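Local structure of probable aminotransferase (Pseudomonas aeruginosa, 5YKR) at residues T140-F145 against P293-G298; L147-M152 against E305-V310; E226-N231 against A269-A274; Q361-V366 against W377-I382. The protein belongs to the class-III aminotransferases, a family of pyridoxal-phosphate enzymes, and carries its cofactor as a covalently modified side chain. All blocks are in the same frame, centred on the assembly; numbering follows the deposited sequence. Where two conformers were deposited one is given.

Contact 1. Residues T140-F145 against P293-G298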
loop_
_atom_site.group_PDB
_atom_site.type_symbol
_atom_site.label_atom_id
_atom_site.label_comp_id
_atom_site.label_asym_id
_atom_site.label_seq_id
_atom_site.Cartn_x
_atom_site.Cartn_y
_atom_site.Cartn_z
ATOM N N THR A 140 -3.824 -4.320 -4.363
ATOM C CA THR A 140 -4.994 -3.452 -4.260
ATOM C C THR A 140 -4.775 -2.121 -4.961
ATOM O O THR A 140 -5.647 -1.676 -5.748
ATOM C CB THR A 140 -5.333 -3.181 -2.784
ATOM O OG1 THR A 140 -5.778 -4.382 -2.152
ATOM C CG2 THR A 140 -6.407 -2.140 -2.663
ATOM N N ASP A 141 -3.648 -1.490 -4.685
ATOM C CA ASP A 141 -3.417 -0.178 -5.256
ATOM C C ASP A 141 -3.241 -0.250 -6.770
ATOM O O ASP A 141 -3.692 0.634 -7.488
ATOM C CB ASP A 141 -2.201 0.476 -4.619
ATOM C CG ASP A 141 -2.475 1.028 -3.258
ATOM O OD1 ASP A 141 -3.633 0.972 -2.760
ATOM O OD2 ASP A 141 -1.494 1.595 -2.691
ATOM N N ALA A 142 -2.577 -1.298 -7.270
ATOM C CA ALA A 142 -2.495 -1.487 -8.701
ATOM C C ALA A 142 -3.893 -1.531 -9.330
ATOM O O ALA A 142 -4.190 -0.830 -10.297
ATOM C CB ALA A 142 -1.672 -2.711 -9.066
ATOM N N ASN A 143 -4.777 -2.312 -8.717
ATOM C CA ASN A 143 -6.174 -2.367 -9.218
ATOM C C ASN A 143 -6.871 -1.011 -9.114
ATOM O O ASN A 143 -7.504 -0.582 -10.084
ATOM C CB ASN A 143 -6.936 -3.479 -8.498
ATOM C CG ASN A 143 -6.542 -4.865 -8.954
ATOM O OD1 ASN A 143 -6.208 -5.077 -10.117
ATOM N ND2 ASN A 143 -6.601 -5.829 -8.042
ATOM N N ARG A 144 -6.768 -0.324 -7.961
ATOM C CA ARG A 144 -7.434 0.971 -7.813
ATOM C C ARG A 144 -6.975 1.950 -8.865
ATOM O O ARG A 144 -7.770 2.726 -9.442
ATOM C CB ARG A 144 -7.087 1.610 -6.400
ATOM C CG ARG A 144 -7.643 0.846 -5.241
ATOM C CD ARG A 144 -7.605 1.652 -3.986
ATOM N NE ARG A 144 -6.314 2.141 -3.501
ATOM C CZ ARG A 144 -6.031 3.397 -3.217
ATOM N NH1 ARG A 144 -6.788 4.389 -3.567
ATOM N NH2 ARG A 144 -4.918 3.629 -2.588
ATOM N N PHE A 145 -5.658 1.978 -9.075
ATOM C CA PHE A 145 -5.063 3.003 -9.938
ATOM C C PHE A 145 -5.355 2.724 -11.410
ATOM O O PHE A 145 -5.664 3.628 -12.153
ATOM C CB PHE A 145 -3.559 3.109 -9.694
ATOM C CG PHE A 145 -3.170 3.500 -8.278
ATOM C CD1 PHE A 145 -4.072 4.051 -7.396
ATOM C CD2 PHE A 145 -1.859 3.356 -7.860
ATOM C CE1 PHE A 145 -3.697 4.385 -6.110
ATOM C CE2 PHE A 145 -1.479 3.719 -6.587
ATOM C CZ PHE A 145 -2.388 4.248 -5.703
ATOM N N PRO A 293 6.125 -4.979 0.710
ATOM C CA PRO A 293 4.846 -4.662 0.042
ATOM C C PRO A 293 5.078 -4.061 -1.329
ATOM O O PRO A 293 5.766 -3.047 -1.468
ATOM C CB PRO A 293 4.196 -3.658 1.011
ATOM C CG PRO A 293 4.741 -4.068 2.367
ATOM C CD PRO A 293 6.174 -4.458 2.098
ATOM N N SER A 294 4.494 -4.677 -2.352
ATOM C CA SER A 294 4.753 -4.289 -3.740
ATOM C C SER A 294 3.739 -4.904 -4.672
ATOM O O SER A 294 3.100 -5.924 -4.340
ATOM C CB SER A 294 6.135 -4.750 -4.207
ATOM O OG SER A 294 7.221 -4.426 -3.369
ATOM N N ALA A 295 3.584 -4.267 -5.830
ATOM C CA ALA A 295 2.934 -4.895 -6.973
ATOM C C ALA A 295 3.432 -4.189 -8.225
ATOM O O ALA A 295 3.955 -3.057 -8.155
ATOM C CB ALA A 295 1.401 -4.797 -6.878
ATOM N N VAL A 296 3.221 -4.849 -9.374
ATOM C CA VAL A 296 3.410 -4.213 -10.652
ATOM C C VAL A 296 2.104 -4.233 -11.422
ATOM O O VAL A 296 1.256 -5.137 -11.240
ATOM C CB VAL A 296 4.520 -4.910 -11.486
ATOM C CG1 VAL A 296 5.876 -4.753 -10.812
ATOM C CG2 VAL A 296 4.215 -6.395 -11.754
ATOM N N TRP A 297 1.941 -3.276 -12.319
ATOM C CA TRP A 297 0.921 -3.346 -13.312
ATOM C C TRP A 297 1.473 -2.931 -14.636
ATOM O O TRP A 297 2.324 -2.053 -14.704
ATOM C CB TRP A 297 -0.339 -2.609 -12.931
ATOM C CG TRP A 297 -0.278 -1.183 -12.790
ATOM C CD1 TRP A 297 -0.068 -0.486 -11.650
ATOM C CD2 TRP A 297 -0.502 -0.236 -13.835
ATOM N NE1 TRP A 297 -0.146 0.870 -11.911
ATOM C CE2 TRP A 297 -0.411 1.055 -13.252
ATOM C CE3 TRP A 297 -0.761 -0.343 -15.217
ATOM C CZ2 TRP A 297 -0.557 2.229 -13.993
ATOM C CZ3 TRP A 297 -0.924 0.827 -15.942
ATOM C CH2 TRP A 297 -0.857 2.067 -15.337
ATOM N N GLY A 298 0.947 -3.548 -15.668
ATOM C CA GLY A 298 1.367 -3.290 -17.046
ATOM C C GLY A 298 0.208 -3.063 -17.974
ATOM O O GLY A 298 -0.913 -3.440 -17.648
#

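Contact 2. Residues L147-M152 against E305-V310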
loop_
_atom_site.group_PDB
_atom_site.type_symbol
_atom_site.label_atom_id
_atom_site.label_comp_id
_atom_site.label_asym_id
_atom_site.label_seq_id
_atom_site.Cartn_x
_atom_site.Cartn_y
_atom_site.Cartn_z
ATOM N N LEU A 147 -8.039 1.201 -12.399
ATOM C CA LEU A 147 -9.455 1.551 -12.633
ATOM C C LEU A 147 -9.610 3.070 -12.818
ATOM O O LEU A 147 -10.385 3.517 -13.697
ATOM C CB LEU A 147 -10.318 1.039 -11.509
ATOM C CG LEU A 147 -10.475 -0.480 -11.401
ATOM C CD1 LEU A 147 -11.309 -0.831 -10.146
ATOM C CD2 LEU A 147 -11.094 -1.049 -12.678
ATOM N N ARG A 148 -8.900 3.874 -12.021
ATOM C CA ARG A 148 -8.924 5.326 -12.190
ATOM C C ARG A 148 -8.497 5.730 -13.598
ATOM O O ARG A 148 -9.162 6.548 -14.237
ATOM C CB ARG A 148 -8.001 5.975 -11.134
ATOM C CG ARG A 148 -7.725 7.454 -11.375
ATOM C CD ARG A 148 -6.831 8.075 -10.310
ATOM N NE ARG A 148 -7.543 8.251 -9.054
ATOM C CZ ARG A 148 -8.424 9.203 -8.784
ATOM N NH1 ARG A 148 -8.606 10.170 -9.609
ATOM N NH2 ARG A 148 -9.131 9.171 -7.629
ATOM N N LEU A 149 -7.379 5.161 -14.081
ATOM C CA LEU A 149 -6.905 5.518 -15.378
ATOM C C LEU A 149 -7.901 5.078 -16.470
ATOM O O LEU A 149 -8.054 5.764 -17.480
ATOM C CB LEU A 149 -5.517 4.884 -15.613
ATOM C CG LEU A 149 -4.398 5.515 -14.784
ATOM C CD1 LEU A 149 -3.126 4.704 -14.850
ATOM C CD2 LEU A 149 -4.099 6.962 -15.195
ATOM N N CYS A 150 -8.558 3.923 -16.286
ATOM C CA CYS A 150 -9.585 3.483 -17.245
ATOM C C CYS A 150 -10.771 4.432 -17.275
ATOM O O CYS A 150 -11.321 4.702 -18.338
ATOM C CB CYS A 150 -10.022 2.048 -16.976
ATOM S SG CYS A 150 -8.789 0.801 -17.352
ATOM N N ARG A 151 -11.193 4.910 -16.101
ATOM C CA ARG A 151 -12.251 5.941 -16.063
ATOM C C ARG A 151 -11.806 7.226 -16.790
ATOM O O ARG A 151 -12.589 7.833 -17.551
ATOM C CB ARG A 151 -12.696 6.238 -14.636
ATOM C CG ARG A 151 -13.441 5.103 -13.982
ATOM C CD ARG A 151 -14.090 5.571 -12.670
ATOM N NE ARG A 151 -14.929 4.541 -12.095
ATOM C CZ ARG A 151 -14.595 3.658 -11.189
ATOM N NH1 ARG A 151 -13.421 3.666 -10.641
ATOM N NH2 ARG A 151 -15.521 2.724 -10.826
ATOM N N MET A 152 -10.548 7.624 -16.573
ATOM C CA MET A 152 -10.016 8.821 -17.224
ATOM C C MET A 152 -9.965 8.677 -18.740
ATOM O O MET A 152 -10.440 9.589 -19.444
ATOM C CB MET A 152 -8.615 9.160 -16.721
ATOM C CG MET A 152 -8.583 9.672 -15.277
ATOM S SD MET A 152 -6.923 9.675 -14.586
ATOM C CE MET A 152 -6.039 10.707 -15.727
ATOM N N GLU A 305 -1.202 4.875 -24.997
ATOM C CA GLU A 305 -1.441 6.064 -25.783
ATOM C C GLU A 305 -2.722 6.782 -25.368
ATOM O O GLU A 305 -2.787 8.027 -25.387
ATOM C CB GLU A 305 -1.419 5.765 -27.293
ATOM C CG GLU A 305 -0.020 5.401 -27.760
ATOM C CD GLU A 305 0.106 5.120 -29.203
ATOM O OE1 GLU A 305 -0.915 5.324 -29.916
ATOM O OE2 GLU A 305 1.229 4.794 -29.658
ATOM N N ARG A 306 -3.738 6.032 -24.967
ATOM C CA ARG A 306 -4.981 6.645 -24.480
ATOM C C ARG A 306 -4.778 7.320 -23.132
ATOM O O ARG A 306 -5.252 8.423 -22.908
ATOM C CB ARG A 306 -6.074 5.628 -24.421
ATOM C CG ARG A 306 -6.390 5.320 -25.900
ATOM C CD ARG A 306 -7.417 4.338 -26.113
ATOM N NE ARG A 306 -8.724 4.852 -25.870
ATOM C CZ ARG A 306 -9.796 4.148 -26.142
ATOM N NH1 ARG A 306 -9.657 2.932 -26.618
ATOM N NH2 ARG A 306 -10.989 4.644 -25.919
ATOM N N ILE A 307 -3.978 6.695 -22.275
ATOM C CA ILE A 307 -3.659 7.290 -20.969
ATOM C C ILE A 307 -2.831 8.569 -21.129
ATOM O O ILE A 307 -3.138 9.611 -20.505
ATOM C CB ILE A 307 -2.919 6.274 -20.080
ATOM C CG1 ILE A 307 -3.846 5.141 -19.715
ATOM C CG2 ILE A 307 -2.297 6.946 -18.843
ATOM C CD1 ILE A 307 -3.166 3.921 -19.103
ATOM N N TRP A 308 -1.803 8.533 -21.975
ATOM C CA TRP A 308 -0.980 9.740 -22.146
ATOM C C TRP A 308 -1.771 10.936 -22.679
ATOM O O TRP A 308 -1.490 12.088 -22.308
ATOM C CB TRP A 308 0.176 9.438 -23.059
ATOM C CG TRP A 308 1.164 8.430 -22.491
ATOM C CD1 TRP A 308 1.593 8.302 -21.203
ATOM C CD2 TRP A 308 1.929 7.512 -23.267
ATOM N NE1 TRP A 308 2.512 7.285 -21.129
ATOM C CE2 TRP A 308 2.750 6.802 -22.393
ATOM C CE3 TRP A 308 1.962 7.187 -24.619
ATOM C CZ2 TRP A 308 3.614 5.802 -22.829
ATOM C CZ3 TRP A 308 2.829 6.189 -25.037
ATOM C CH2 TRP A 308 3.640 5.521 -24.155
ATOM N N ALA A 309 -2.816 10.678 -23.461
ATOM C CA ALA A 309 -3.620 11.760 -23.997
ATOM C C ALA A 309 -4.558 12.355 -22.971
ATOM O O ALA A 309 -5.095 13.445 -23.220
ATOM C CB ALA A 309 -4.357 11.268 -25.207
ATOM N N VAL A 310 -4.818 11.697 -21.847
ATOM C CA VAL A 310 -5.552 12.289 -20.730
ATOM C C VAL A 310 -4.680 12.621 -19.534
ATOM O O VAL A 310 -5.159 13.270 -18.584
ATOM C CB VAL A 310 -6.773 11.405 -20.305
ATOM C CG1 VAL A 310 -7.813 11.372 -21.417
ATOM C CG2 VAL A 310 -6.359 9.983 -19.876
#

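Contact 3. Residues E226-N231 against A269-A274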
loop_
_atom_site.group_PDB
_atom_site.type_symbol
_atom_site.label_atom_id
_atom_site.label_comp_id
_atom_site.label_asym_id
_atom_site.label_seq_id
_atom_site.Cartn_x
_atom_site.Cartn_y
_atom_site.Cartn_z
ATOM N N GLU A 226 -9.696 -12.050 -12.133
ATOM C CA GLU A 226 -8.692 -13.111 -12.222
ATOM C C GLU A 226 -8.995 -13.917 -13.486
ATOM O O GLU A 226 -10.154 -14.044 -13.896
ATOM C CB GLU A 226 -8.736 -14.029 -11.023
ATOM C CG GLU A 226 -8.357 -13.380 -9.700
ATOM C CD GLU A 226 -8.293 -14.451 -8.635
ATOM O OE1 GLU A 226 -9.384 -14.793 -8.049
ATOM O OE2 GLU A 226 -7.196 -15.005 -8.394
ATOM N N PRO A 227 -7.973 -14.526 -14.096
ATOM C CA PRO A 227 -8.257 -15.405 -15.246
ATOM C C PRO A 227 -8.833 -16.768 -14.874
ATOM O O PRO A 227 -9.334 -17.501 -15.732
ATOM C CB PRO A 227 -6.883 -15.512 -15.920
ATOM C CG PRO A 227 -5.903 -15.394 -14.792
ATOM C CD PRO A 227 -6.521 -14.454 -13.794
ATOM N N PHE A 228 -8.729 -17.084 -13.585
ATOM C CA PHE A 228 -9.179 -18.347 -12.993
ATOM C C PHE A 228 -9.447 -17.929 -11.555
ATOM O O PHE A 228 -8.538 -17.376 -10.921
ATOM C CB PHE A 228 -8.022 -19.344 -13.188
ATOM C CG PHE A 228 -8.297 -20.760 -12.788
ATOM C CD1 PHE A 228 -8.545 -21.131 -11.486
ATOM C CD2 PHE A 228 -8.159 -21.755 -13.749
ATOM C CE1 PHE A 228 -8.756 -22.461 -11.165
ATOM C CE2 PHE A 228 -8.378 -23.078 -13.457
ATOM C CZ PHE A 228 -8.662 -23.421 -12.157
ATOM N N MET A 229 -10.701 -18.019 -11.084
ATOM C CA MET A 229 -10.986 -17.432 -9.774
ATOM C C MET A 229 -10.346 -18.286 -8.681
ATOM O O MET A 229 -10.379 -19.524 -8.752
ATOM C CB MET A 229 -12.488 -17.265 -9.529
ATOM C CG MET A 229 -13.181 -16.521 -10.630
ATOM S SD MET A 229 -14.963 -16.237 -10.339
ATOM C CE MET A 229 -14.943 -15.082 -8.958
ATOM N N THR A 230 -9.791 -17.647 -7.669
ATOM C CA THR A 230 -9.082 -18.341 -6.591
ATOM C C THR A 230 -9.491 -17.936 -5.209
ATOM O O THR A 230 -8.960 -18.457 -4.235
ATOM C CB THR A 230 -7.555 -18.141 -6.693
ATOM O OG1 THR A 230 -7.237 -16.770 -6.448
ATOM C CG2 THR A 230 -7.034 -18.590 -8.065
ATOM N N ASN A 231 -10.470 -17.043 -5.097
ATOM C CA ASN A 231 -10.830 -16.474 -3.805
ATOM C C ASN A 231 -12.242 -16.827 -3.341
ATOM O O ASN A 231 -12.822 -16.122 -2.517
ATOM C CB ASN A 231 -10.547 -14.977 -3.833
ATOM C CG ASN A 231 -9.062 -14.646 -3.892
ATOM O OD1 ASN A 231 -8.545 -13.931 -4.841
ATOM N ND2 ASN A 231 -8.390 -15.065 -2.876
ATOM N N ALA A 269 5.062 -16.813 -16.520
ATOM C CA ALA A 269 4.378 -15.751 -17.237
ATOM C C ALA A 269 2.901 -15.729 -16.877
ATOM O O ALA A 269 2.092 -15.146 -17.603
ATOM C CB ALA A 269 4.592 -15.912 -18.735
ATOM N N GLY A 270 2.546 -16.360 -15.761
ATOM C CA GLY A 270 1.169 -16.394 -15.333
ATOM C C GLY A 270 0.266 -17.291 -16.201
ATOM O O GLY A 270 0.694 -17.965 -17.138
ATOM N N TYR A 271 -0.996 -17.314 -15.818
ATOM C CA TYR A 271 -2.023 -17.970 -16.610
ATOM C C TYR A 271 -2.058 -17.381 -18.018
ATOM O O TYR A 271 -2.200 -18.110 -19.020
ATOM C CB TYR A 271 -3.403 -17.838 -15.917
ATOM C CG TYR A 271 -4.522 -18.596 -16.599
ATOM C CD1 TYR A 271 -5.155 -18.097 -17.718
ATOM C CD2 TYR A 271 -4.892 -19.870 -16.149
ATOM C CE1 TYR A 271 -6.186 -18.804 -18.341
ATOM C CE2 TYR A 271 -5.911 -20.590 -16.781
ATOM C CZ TYR A 271 -6.535 -20.045 -17.903
ATOM O OH TYR A 271 -7.528 -20.688 -18.605
ATOM N N SER A 272 -1.932 -16.042 -18.093
ATOM C CA SER A 272 -2.017 -15.339 -19.376
ATOM C C SER A 272 -0.964 -15.835 -20.338
ATOM O O SER A 272 -1.244 -16.075 -21.504
ATOM C CB SER A 272 -1.899 -13.832 -19.190
ATOM O OG SER A 272 -3.000 -13.276 -18.464
ATOM N N GLY A 273 0.266 -16.003 -19.857
ATOM C CA GLY A 273 1.334 -16.520 -20.717
ATOM C C GLY A 273 1.152 -17.993 -21.072
ATOM O O GLY A 273 1.417 -18.372 -22.218
ATOM N N ALA A 274 0.649 -18.782 -20.134
ATOM C CA ALA A 274 0.493 -20.219 -20.352
ATOM C C ALA A 274 -0.656 -20.531 -21.339
ATOM O O ALA A 274 -0.574 -21.546 -22.012
ATOM C CB ALA A 274 0.250 -20.915 -19.038
#

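Contact 4. Residues Q361-V366 against W377-I382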
loop_
_atom_site.group_PDB
_atom_site.type_symbol
_atom_site.label_atom_id
_atom_site.label_comp_id
_atom_site.label_asym_id
_atom_site.label_seq_id
_atom_site.Cartn_x
_atom_site.Cartn_y
_atom_site.Cartn_z
ATOM N N GLN A 361 1.566 -33.981 -6.979
ATOM C CA GLN A 361 1.588 -35.059 -5.993
ATOM C C GLN A 361 0.537 -34.770 -4.896
ATOM O O GLN A 361 -0.203 -35.633 -4.471
ATOM C CB GLN A 361 3.004 -35.207 -5.404
ATOM C CG GLN A 361 3.193 -36.257 -4.278
ATOM C CD GLN A 361 4.502 -36.082 -3.477
ATOM O OE1 GLN A 361 5.397 -35.342 -3.904
ATOM N NE2 GLN A 361 4.611 -36.760 -2.316
ATOM N N LEU A 362 0.498 -33.523 -4.429
ATOM C CA LEU A 362 -0.405 -33.131 -3.354
ATOM C C LEU A 362 -1.867 -33.265 -3.826
ATOM O O LEU A 362 -2.710 -33.831 -3.107
ATOM C CB LEU A 362 -0.056 -31.694 -2.883
ATOM C CG LEU A 362 -0.761 -31.235 -1.599
ATOM C CD1 LEU A 362 0.130 -30.227 -0.853
ATOM C CD2 LEU A 362 -2.130 -30.656 -1.895
ATOM N N GLU A 363 -2.136 -32.774 -5.038
ATOM C CA GLU A 363 -3.456 -32.864 -5.657
ATOM C C GLU A 363 -3.907 -34.333 -5.775
ATOM O O GLU A 363 -5.011 -34.679 -5.388
ATOM C CB GLU A 363 -3.414 -32.242 -7.051
ATOM C CG GLU A 363 -4.722 -32.379 -7.838
ATOM C CD GLU A 363 -4.546 -32.094 -9.326
ATOM O OE1 GLU A 363 -3.390 -31.981 -9.817
ATOM O OE2 GLU A 363 -5.585 -31.952 -9.993
ATOM N N ALA A 364 -3.042 -35.176 -6.299
ATOM C CA ALA A 364 -3.374 -36.600 -6.485
ATOM C C ALA A 364 -3.708 -37.261 -5.147
ATOM O O ALA A 364 -4.655 -38.063 -5.067
ATOM C CB ALA A 364 -2.233 -37.302 -7.195
ATOM N N GLY A 365 -2.947 -36.936 -4.102
ATOM C CA GLY A 365 -3.218 -37.463 -2.771
ATOM C C GLY A 365 -4.579 -37.020 -2.209
ATOM O O GLY A 365 -5.338 -37.827 -1.707
ATOM N N VAL A 366 -4.865 -35.723 -2.307
ATOM C CA VAL A 366 -6.168 -35.232 -1.873
ATOM C C VAL A 366 -7.279 -35.969 -2.634
ATOM O O VAL A 366 -8.266 -36.439 -2.061
ATOM C CB VAL A 366 -6.273 -33.714 -2.021
ATOM C CG1 VAL A 366 -7.682 -33.226 -1.705
ATOM C CG2 VAL A 366 -5.318 -33.008 -1.065
ATOM N N TRP A 377 -16.958 -33.877 -2.439
ATOM C CA TRP A 377 -16.017 -32.762 -2.532
ATOM C C TRP A 377 -15.163 -32.981 -3.793
ATOM O O TRP A 377 -15.145 -34.074 -4.374
ATOM C CB TRP A 377 -15.050 -32.762 -1.347
ATOM C CG TRP A 377 -15.604 -32.609 0.053
ATOM C CD1 TRP A 377 -16.910 -32.634 0.445
ATOM C CD2 TRP A 377 -14.845 -32.446 1.248
ATOM N NE1 TRP A 377 -17.002 -32.463 1.794
ATOM C CE2 TRP A 377 -15.743 -32.355 2.314
ATOM C CE3 TRP A 377 -13.475 -32.313 1.517
ATOM C CZ2 TRP A 377 -15.325 -32.152 3.619
ATOM C CZ3 TRP A 377 -13.073 -32.111 2.800
ATOM C CH2 TRP A 377 -13.997 -32.046 3.847
ATOM N N HIS A 378 -14.428 -31.934 -4.205
ATOM C CA HIS A 378 -13.486 -32.111 -5.322
ATOM C C HIS A 378 -12.271 -31.238 -5.071
ATOM O O HIS A 378 -12.328 -30.316 -4.253
ATOM C CB HIS A 378 -14.092 -31.789 -6.701
ATOM C CG HIS A 378 -14.375 -30.343 -6.907
ATOM N ND1 HIS A 378 -15.474 -29.714 -6.369
ATOM C CD2 HIS A 378 -13.635 -29.392 -7.511
ATOM C CE1 HIS A 378 -15.391 -28.416 -6.644
ATOM N NE2 HIS A 378 -14.294 -28.200 -7.358
ATOM N N VAL A 379 -11.217 -31.540 -5.803
ATOM C CA VAL A 379 -9.982 -30.787 -5.744
ATOM C C VAL A 379 -9.559 -30.338 -7.122
ATOM O O VAL A 379 -9.725 -31.055 -8.109
ATOM C CB VAL A 379 -8.861 -31.594 -5.009
ATOM C CG1 VAL A 379 -8.402 -32.868 -5.761
ATOM C CG2 VAL A 379 -7.641 -30.741 -4.721
ATOM N N THR A 380 -8.968 -29.122 -7.147
ATOM C CA THR A 380 -8.497 -28.460 -8.365
ATOM C C THR A 380 -7.064 -27.964 -8.183
ATOM O O THR A 380 -6.687 -27.581 -7.096
ATOM C CB THR A 380 -9.419 -27.274 -8.704
ATOM O OG1 THR A 380 -10.753 -27.779 -8.888
ATOM C CG2 THR A 380 -9.004 -26.545 -9.959
ATOM N N ARG A 381 -6.275 -27.962 -9.263
ATOM C CA ARG A 381 -4.895 -27.444 -9.236
ATOM C C ARG A 381 -4.696 -26.464 -10.393
ATOM O O ARG A 381 -5.142 -26.690 -11.531
ATOM C CB ARG A 381 -3.882 -28.591 -9.326
ATOM C CG ARG A 381 -2.429 -28.104 -9.372
ATOM C CD ARG A 381 -1.436 -29.227 -9.253
ATOM N NE ARG A 381 -1.395 -30.033 -10.469
ATOM C CZ ARG A 381 -0.626 -29.788 -11.515
ATOM N NH1 ARG A 381 0.196 -28.718 -11.542
ATOM N NH2 ARG A 381 -0.655 -30.630 -12.551
ATOM N N ILE A 382 -4.034 -25.347 -10.086
ATOM C CA ILE A 382 -3.512 -24.427 -11.088
ATOM C C ILE A 382 -2.026 -24.272 -10.807
ATOM O O ILE A 382 -1.605 -23.537 -9.904
ATOM C CB ILE A 382 -4.238 -23.065 -11.147
ATOM C CG1 ILE A 382 -4.547 -22.489 -9.805
ATOM C CG2 ILE A 382 -5.476 -23.241 -11.959
ATOM C CD1 ILE A 382 -4.852 -21.006 -9.924
HETATM O O HOH W 1 -6.875 -29.773 -11.373
HETATM O O HOH W 2 -1.853 -33.177 -12.344
#

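Contact 1. Residues T140-F145 against P293-G298
A142 makes the close contacts of T140-F145 with A295 and W297. T140 comes first, directed away from the strand: its OG1 hydrogen-bonds OP3 of the modified residue LLP at position 286 and also S169 N. D141 follows, held within its own helix, where R144 grips OD1 side-on; R144 NE and NH2 each lie 3.0 Å from D141 OD1, and both approach from one face of the carboxylate. Next, A142 CB stands 3.8 Å from W297 CD1, oblique to the indole, and 4.3 Å from A295 CB. W297 CG sits between the backbone N and the carbonyl carbon (chi1 65°), which brings CD1 to the methyl while the ring also packs on V146 and L149. N143 uses ND2 to bond D259 OD2 and H167 O. R144 reaches S169 O of the second subunit. F145 begins toward the strand, but its ring leads away, placing CE1 3.7 Å above the guanidinium plane of R144. In the short segments the helix and strand axes run 29° apart and approach to 8.0 Å. Strand 295-299 belongs to the seven-stranded mixed sheet, between 132-136 and 281-284, and helix 139-154 packs on it. The side-chain contacts of A142 with the strand are apolar, while T140, N143 and R144 carry the polar links to cofactor, sheet and second subunit.

Contact 2. Residues L147-M152 against E305-V310
M152 meets V310 with both ends of its side chain, and can be traced outward atom by atom. CB meets the V310 side chain, M152 CB standing 4.0 Å from V310 CG2. CG then stands anti to the carbonyl carbon (chi1 -70°) and leads the chain away from that methyl. SD continues the extended chain (chi2 166°), M152 SD lying 4.0 Å from L149 CD2 of its own helix. The bend at chi3 (58°) finally returns the terminal methyl to the other helix, placing M152 CE 3.9 Å from V310 O. The other methyl of the valine, V310 CG1, lies 3.7 Å from M152 O. One turn away along each helix, L149 CD2 meets I307 CG2 at 4.1 Å, the two side chains crossing at about a right angle. The evidence is therefore of an apolar helix-helix seam, buried at L149 and I307 and partly exposed at M152 and V310. Polar ends leave the seam: R148 forms a salt bridge with D171 of the second subunit. Helix 301-310 directly follows strand 295-299, and its packing on helix 139-154 fits the layered large domain of fold-type-I pyridoxal-phosphate enzymes, where helices cover a seven-stranded sheet.

Contact 3. Residues E226-N231 against A269-A274
Y271 and F228 both hold CG anti to the backbone N (chi1 -175° and -174°), and these torsions bring the two rings together beside P227. The setting is the large domain of the fold-type-I pyridoxal-phosphate enzymes: E226-N231 is the loop leaving strand 220-225 of the central seven-stranded sheet, and Y271 lies on helix 270-275. The P227 ring and the Y271 side chain run past each other in opposing senses, with P227 CB 3.6 Å from Y271 CD1 and P227 CG 3.7 Å from Y271 CB. F228 crosses Y271 at about a right angle, F228 CD2 lying 4.0 Å from Y271 CE2. P227 O lies over one face of the tyrosine ring, offset toward its rim, and is hydrogen-bonded to H242 NE2. Y271 also stacks on H275. The turn carrying it is held by E260, whose OE1 and OE2 take the amides of Y271 and S272. Farther along the loop, N231 OD1 makes a weak hydrogen bond to O3 of the modified residue LLP at position 286, which places the loop at the cofactor. The loop is braced internally by the E226 carboxylate: T230 N donates to E226 OE1 at 2.9 Å (157°), and T230 OG1 donates to the syn lone pair of E226 OE2 at 2.6 Å.

Contact 4. Residues Q361-V366 against W377-I382
E363 and R381 form a salt bridge in which R381 NE donates to E363 OE1 at 2.9 Å, with an N-H...O angle of 153°. The oxygen lies in the guanidinium plane, at its edge, but NE meets it from above the carboxylate, whose plane is turned 63° from the guanidinium. Two waters reinforce the pair. One accepts a hydrogen bond from R381 N at 2.8 Å and donates to E363 OE2; the other accepts from R381 NH2 and donates, at a longer 3.2 Å, to E363 OE1. E363 OE2 has a further charged partner in R367, which also hydrogen-bonds V379 O, so the carboxylate is gripped from both oxygens. The bend of R381 at chi3 brings NE back to the extended E363, while R381 CB packs 3.6 Å from E363 CD. Beyond the polar groups V366 CG1 packs 3.9 Å from V379 CB, and V379 CG1 rests against the E363 carbonyl oxygen. The two segments run antiparallel, at 171°, their axes approaching to 8.6 Å. Helix 361-366 lies along strand 378-382, outermost within this chain in a three-stranded antiparallel sheet, where V379 and R381 also touch V386 of strand 385-389, while helix 439-456 packs against Q361 and L362.

Overall arrangement
Contacts 1 and 3 are buried near the centre of the chain; contacts 2 and 4 are only partly buried, on opposite sides of it. Contacts 1 and 2 share helix 139-154, and strand 295-299 runs on into helix 301-310; they touch where W297 CH2 comes 3.5 Å from L149 CD1, and both reach the second subunit. Contacts 3 and 4 join through F228 and T230, which pack on I382, with F228 also on T380. Across their segments, contacts 1, 2 and 3 are apolar, whereas contact 4 adds a salt bridge with two bridging waters. Contacts 1 and 3 each reach the cofactor, through T140 and, weakly, through N231.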